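Local coordinates for NADP-dependent glyceraldehyde-3-phosphate dehydrogenase (Bacillus halodurans, PDB 3PRL), which probably catalyses the NADP-dependent, non-phosphorylating oxidation of glyceraldehyde 3-phosphate, as a member of the aldehyde dehydrogenase family, at residues E72-L77 / A176-N181; A146-E151 / T474-T479. One frame throughout, in Å; residues are numbered along the deposited sequence.

Contact 1 (E72-L77 / A176-N181)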
loop_
_atom_site.group_PDB
_atom_site.type_symbol
_atom_site.label_atom_id
_atom_site.label_comp_id
_atom_site.label_asym_id
_atom_site.label_seq_id
_atom_site.Cartn_x
_atom_site.Cartn_y
_atom_site.Cartn_z
ATOM N N GLU D 72 1.095 -19.668 13.033
ATOM C CA GLU D 72 0.942 -20.262 14.367
ATOM C C GLU D 72 0.512 -19.220 15.402
ATOM O O GLU D 72 -0.197 -19.547 16.363
ATOM C CB GLU D 72 2.228 -20.963 14.829
ATOM C CG GLU D 72 2.567 -22.266 14.068
ATOM C CD GLU D 72 3.811 -22.977 14.612
ATOM O OE1 GLU D 72 4.106 -22.849 15.824
ATOM O OE2 GLU D 72 4.491 -23.679 13.823
ATOM N N ARG D 73 0.938 -17.973 15.212
ATOM C CA ARG D 73 0.484 -16.907 16.098
ATOM C C ARG D 73 -0.993 -16.571 15.859
ATOM O O ARG D 73 -1.723 -16.315 16.821
ATOM C CB ARG D 73 1.391 -15.686 16.003
ATOM C CG ARG D 73 2.815 -15.963 16.504
ATOM C CD ARG D 73 3.597 -14.682 16.787
ATOM N NE ARG D 73 3.870 -13.925 15.567
ATOM C CZ ARG D 73 5.071 -13.740 15.028
ATOM N NH1 ARG D 73 6.159 -14.235 15.601
ATOM N NH2 ARG D 73 5.178 -13.044 13.909
ATOM N N VAL D 74 -1.449 -16.617 14.599
ATOM C CA VAL D 74 -2.875 -16.351 14.307
ATOM C C VAL D 74 -3.835 -17.479 14.720
ATOM O O VAL D 74 -4.993 -17.207 15.049
ATOM C CB VAL D 74 -3.160 -15.966 12.817
ATOM C CG1 VAL D 74 -2.079 -15.054 12.278
ATOM C CG2 VAL D 74 -3.318 -17.202 11.955
ATOM N N ASP D 75 -3.370 -18.729 14.679
ATOM C CA ASP D 75 -4.219 -19.864 15.029
ATOM C C ASP D 75 -4.611 -19.778 16.505
ATOM O O ASP D 75 -5.722 -20.140 16.868
ATOM C CB ASP D 75 -3.535 -21.203 14.745
ATOM C CG ASP D 75 -3.265 -21.438 13.252
ATOM O OD1 ASP D 75 -4.173 -21.208 12.411
ATOM O OD2 ASP D 75 -2.133 -21.876 12.931
ATOM N N LEU D 76 -3.682 -19.304 17.341
ATOM C CA LEU D 76 -3.951 -19.080 18.769
ATOM C C LEU D 76 -5.038 -18.031 18.968
ATOM O O LEU D 76 -5.871 -18.150 19.868
ATOM C CB LEU D 76 -2.678 -18.690 19.537
ATOM C CG LEU D 76 -2.830 -18.373 21.048
ATOM C CD1 LEU D 76 -3.404 -19.560 21.849
ATOM C CD2 LEU D 76 -1.527 -17.865 21.682
ATOM N N LEU D 77 -5.031 -17.010 18.127
ATOM C CA LEU D 77 -6.029 -15.958 18.216
ATOM C C LEU D 77 -7.399 -16.503 17.851
ATOM O O LEU D 77 -8.328 -16.338 18.622
ATOM C CB LEU D 77 -5.646 -14.732 17.370
ATOM C CG LEU D 77 -4.872 -13.624 18.093
ATOM C CD1 LEU D 77 -3.534 -14.096 18.665
ATOM C CD2 LEU D 77 -4.666 -12.402 17.173
ATOM N N ALA D 176 -0.865 -7.253 19.870
ATOM C CA ALA D 176 0.443 -7.435 20.499
ATOM C C ALA D 176 1.026 -8.836 20.314
ATOM O O ALA D 176 2.180 -8.984 19.887
ATOM C CB ALA D 176 0.387 -7.043 21.992
ATOM N N LEU D 177 0.235 -9.865 20.605
ATOM C CA LEU D 177 0.747 -11.239 20.545
ATOM C C LEU D 177 0.913 -11.714 19.118
ATOM O O LEU D 177 1.878 -12.423 18.801
ATOM C CB LEU D 177 -0.188 -12.214 21.255
ATOM C CG LEU D 177 -0.669 -11.943 22.690
ATOM C CD1 LEU D 177 -1.676 -13.016 23.057
ATOM C CD2 LEU D 177 0.461 -11.897 23.695
ATOM N N VAL D 178 -0.033 -11.349 18.258
ATOM C CA VAL D 178 0.018 -11.846 16.884
ATOM C C VAL D 178 1.183 -11.260 16.091
ATOM O O VAL D 178 1.630 -11.861 15.101
ATOM C CB VAL D 178 -1.311 -11.673 16.128
ATOM C CG1 VAL D 178 -1.495 -10.233 15.673
ATOM C CG2 VAL D 178 -1.337 -12.624 14.952
ATOM N N THR D 179 1.693 -10.107 16.526
ATOM C CA THR D 179 2.852 -9.505 15.839
ATOM C C THR D 179 4.139 -9.908 16.532
ATOM O O THR D 179 5.228 -9.454 16.156
ATOM C CB THR D 179 2.786 -7.970 15.750
ATOM O OG1 THR D 179 2.860 -7.400 17.059
ATOM C CG2 THR D 179 1.509 -7.506 15.040
ATOM N N GLY D 180 4.013 -10.749 17.553
ATOM C CA GLY D 180 5.178 -11.401 18.125
ATOM C C GLY D 180 5.742 -10.772 19.375
ATOM O O GLY D 180 6.854 -11.105 19.787
ATOM N N ASN D 181 4.974 -9.865 19.977
ATOM C CA ASN D 181 5.289 -9.292 21.298
ATOM C C ASN D 181 4.749 -10.236 22.367
ATOM O O ASN D 181 4.009 -11.147 22.056
ATOM C CB ASN D 181 4.624 -7.917 21.454
ATOM C CG ASN D 181 5.112 -6.906 20.417
ATOM O OD1 ASN D 181 6.143 -6.267 20.617
ATOM N ND2 ASN D 181 4.361 -6.753 19.309
#
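R73 reaches from helix 70-86 to the C-terminal end of helix 167-178, where its NE donates to the carbonyl O of V178 at 3.1 Å. The bond is bent, 146° at the hydrogen, and the donor stands 62° out of the carbonyl plane, so NE comes down on the carbonyl from above. Two torsions bring it there: CG lies anti to the carbonyl carbon of R73, and a turn at chi3 (-67°) folds the chain over the helix end. CD is thereby laid 3.5 Å from the carbonyl O of L177, and one guanidinium face comes over the turn at T179 and G180, with G180 CA 3.6 Å above its plane. That turn is a Schellman motif. G180 has positive phi and its N bonds back to the O of L177; a CB at this position would press on NH1 of R73 and on the preceding carbonyl, hence glycine. N181 closes the turn, its N and ND2 both donating to the O of A176. NH1 of R73 is held in turn by the carbonyl O of K66.

Along the rest of the interface the contact is apolar. V178 points CG2 at V74, 3.7 Å from CG1 of that residue, the two side chains meeting at a slant. CD2 of L77 comes to 3.6 Å from CB of V178, its side chain crossing that of the valine at about a right angle. Helix 103-124 packs on the same side chains, I117 and A121 touching L77.

Chemically, a buried guanidinium is shared between the V178 carbonyl at the C-terminal end of helix 167-178 and the carbonyl of K66, just past helix 48-65; the helix end would probably favour its positive charge, while V74, L77 and V178 pack directly between the helices.

Contact 2 (A146-E151 / T474-T479)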
loop_
_atom_site.group_PDB
_atom_site.type_symbol
_atom_site.label_atom_id
_atom_site.label_comp_id
_atom_site.label_asym_id
_atom_site.label_seq_id
_atom_site.Cartn_x
_atom_site.Cartn_y
_atom_site.Cartn_z
ATOM N N ALA D 146 17.142 -2.665 -0.053
ATOM C CA ALA D 146 16.715 -2.739 1.334
ATOM C C ALA D 146 15.429 -3.566 1.418
ATOM O O ALA D 146 14.463 -3.285 0.684
ATOM C CB ALA D 146 16.532 -1.350 1.920
ATOM N N LEU D 147 15.470 -4.625 2.233
ATOM C CA LEU D 147 14.293 -5.428 2.593
ATOM C C LEU D 147 13.763 -4.902 3.914
ATOM O O LEU D 147 14.446 -4.998 4.950
ATOM C CB LEU D 147 14.656 -6.914 2.753
ATOM C CG LEU D 147 14.681 -7.888 1.565
ATOM C CD1 LEU D 147 14.990 -7.198 0.259
ATOM C CD2 LEU D 147 15.680 -9.026 1.813
ATOM N N VAL D 148 12.571 -4.311 3.870
ATOM C CA VAL D 148 11.978 -3.694 5.051
ATOM C C VAL D 148 10.869 -4.619 5.548
ATOM O O VAL D 148 9.989 -5.025 4.788
ATOM C CB VAL D 148 11.487 -2.221 4.785
ATOM C CG1 VAL D 148 11.078 -1.501 6.088
ATOM C CG2 VAL D 148 12.583 -1.386 4.077
ATOM N N GLU D 149 10.942 -4.992 6.817
ATOM C CA GLU D 149 9.882 -5.767 7.434
ATOM C C GLU D 149 9.490 -5.117 8.755
ATOM O O GLU D 149 10.077 -4.085 9.124
ATOM C CB GLU D 149 10.322 -7.221 7.620
ATOM C CG GLU D 149 10.215 -8.056 6.340
ATOM C CD GLU D 149 10.910 -9.420 6.440
ATOM O OE1 GLU D 149 12.096 -9.471 6.867
ATOM O OE2 GLU D 149 10.264 -10.447 6.084
ATOM N N ARG D 150 8.496 -5.699 9.442
ATOM C CA ARG D 150 8.106 -5.296 10.792
ATOM C C ARG D 150 8.495 -6.310 11.870
ATOM O O ARG D 150 8.283 -7.512 11.716
ATOM C CB ARG D 150 6.600 -5.043 10.877
ATOM C CG ARG D 150 6.168 -3.881 10.034
ATOM C CD ARG D 150 5.236 -2.996 10.782
ATOM N NE ARG D 150 5.533 -1.630 10.421
ATOM C CZ ARG D 150 5.874 -0.667 11.263
ATOM N NH1 ARG D 150 5.907 -0.875 12.577
ATOM N NH2 ARG D 150 6.160 0.528 10.768
ATOM N N GLU D 151 9.018 -5.796 12.978
ATOM C CA GLU D 151 9.534 -6.604 14.082
ATOM C C GLU D 151 8.783 -6.220 15.359
ATOM O O GLU D 151 8.575 -5.035 15.599
ATOM C CB GLU D 151 11.038 -6.319 14.234
ATOM C CG GLU D 151 11.735 -6.822 15.516
ATOM C CD GLU D 151 12.156 -8.290 15.477
ATOM O OE1 GLU D 151 11.452 -9.122 14.879
ATOM O OE2 GLU D 151 13.186 -8.624 16.092
ATOM N N THR D 474 4.890 -2.708 16.567
ATOM C CA THR D 474 6.039 -3.169 15.814
ATOM C C THR D 474 6.941 -1.982 15.498
ATOM O O THR D 474 6.667 -0.863 15.903
ATOM C CB THR D 474 5.599 -3.824 14.475
ATOM O OG1 THR D 474 4.513 -3.074 13.919
ATOM C CG2 THR D 474 5.159 -5.277 14.673
ATOM N N ARG D 475 8.001 -2.265 14.748
ATOM C CA ARG D 475 8.958 -1.274 14.247
ATOM C C ARG D 475 9.594 -1.860 12.979
ATOM O O ARG D 475 9.516 -3.084 12.731
ATOM C CB ARG D 475 10.019 -0.896 15.326
ATOM C CG ARG D 475 10.873 -2.082 15.958
ATOM C CD ARG D 475 12.093 -2.486 15.095
ATOM N NE ARG D 475 13.077 -3.350 15.761
ATOM C CZ ARG D 475 14.278 -3.646 15.249
ATOM N NH1 ARG D 475 14.645 -3.157 14.057
ATOM N NH2 ARG D 475 15.121 -4.428 15.913
ATOM N N GLU D 476 10.217 -0.990 12.180
ATOM C CA GLU D 476 10.850 -1.410 10.957
ATOM C C GLU D 476 12.141 -2.159 11.256
ATOM O O GLU D 476 12.900 -1.812 12.172
ATOM C CB GLU D 476 11.106 -0.234 10.009
ATOM C CG GLU D 476 9.852 0.264 9.278
ATOM C CD GLU D 476 9.176 1.428 9.975
ATOM O OE1 GLU D 476 9.371 1.610 11.195
ATOM O OE2 GLU D 476 8.447 2.180 9.297
ATOM N N ARG D 477 12.337 -3.203 10.470
ATOM C CA ARG D 477 13.507 -4.044 10.498
ATOM C C ARG D 477 14.077 -4.042 9.087
ATOM O O ARG D 477 13.454 -4.567 8.163
ATOM C CB ARG D 477 13.098 -5.453 10.936
ATOM C CG ARG D 477 14.222 -6.472 10.817
ATOM C CD ARG D 477 14.233 -7.560 11.899
ATOM N NE ARG D 477 15.640 -7.862 12.058
ATOM C CZ ARG D 477 16.376 -7.630 13.140
ATOM N NH1 ARG D 477 15.841 -7.189 14.270
ATOM N NH2 ARG D 477 17.669 -7.896 13.086
ATOM N N VAL D 478 15.242 -3.429 8.906
ATOM C CA VAL D 478 15.812 -3.259 7.558
ATOM C C VAL D 478 17.068 -4.134 7.377
ATOM O O VAL D 478 17.952 -4.125 8.232
ATOM C CB VAL D 478 16.170 -1.761 7.270
ATOM C CG1 VAL D 478 16.683 -1.565 5.830
ATOM C CG2 VAL D 478 14.977 -0.837 7.555
ATOM N N THR D 479 17.108 -4.888 6.277
ATOM C CA THR D 479 18.280 -5.639 5.869
ATOM C C THR D 479 18.664 -5.132 4.494
ATOM O O THR D 479 17.838 -5.130 3.562
ATOM C CB THR D 479 18.003 -7.148 5.763
ATOM O OG1 THR D 479 17.356 -7.603 6.947
ATOM C CG2 THR D 479 19.296 -7.915 5.587
HETATM O O HOH W 1 14.423 -6.935 6.810
#
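Strands 144-159 and 474-482 pair here as antiparallel neighbours in a mixed sheet, their segment axes 4.3 Å apart at closest approach. L147 with T479, E149 with R477 and E151 with R475 are hydrogen-bonded pairs; all four bonds of the first two pairs are at 160° or straighter, whereas R475 N to E151 O bends to 135°.

On the face carrying V148, R150, E476 and V478, the R150 side chain lies beside that of E476, pointing the same way, with NH2 3.2 Å from OE2 of E476 in a salt bridge. The guanidinium and carboxylate planes are 52° apart, so the two groups do not meet flat. NH1 donates to OG1 of T474 at 2.9 Å, an oxygen also bonded to the O of L470. An alanine in place of R150 is likely to leave E476 without its cross-strand counter-charge and T474 OG1 without this donor.

On the other face E151 bends at chi2, which brings OE2 to 3.5 Å from NH1 of R477, a long salt bridge. CG of E151 packs over one face of the R475 guanidinium. Subunit contacts take the polar ends: E151 OE1 pairs with K431, R475 NH1, which also donates to the O of E476, with V435 O, and R477 with L433 O, all three partners of the second subunit. V478 and T479 also pair with a parallel strand of that subunit, as in the intersubunit sheets by which aldehyde dehydrogenases oligomerise.

Contacts 1 and 2 have centres about 18 Å apart and meet where CB of T179 lies 3.7 Å from CG2 of T474. The chain interleaves them: strand 144-159 leads into helix 167-178, and helix 466-472, which covers V178 and T179, leads into strand 474-482. In contact 1 all the touching residues are buried and join helix 70-86 to the end of helix 167-178 and the turn after it, burying 312 Å² through apolar packing and an arginine on backbone carbonyls. Contact 2 buries 715 Å², mostly along a regular strand pair; eight of its twelve residues are buried and four partly exposed, and its charged pairs straddle the strands or continue into the second subunit, making it an interface sheet.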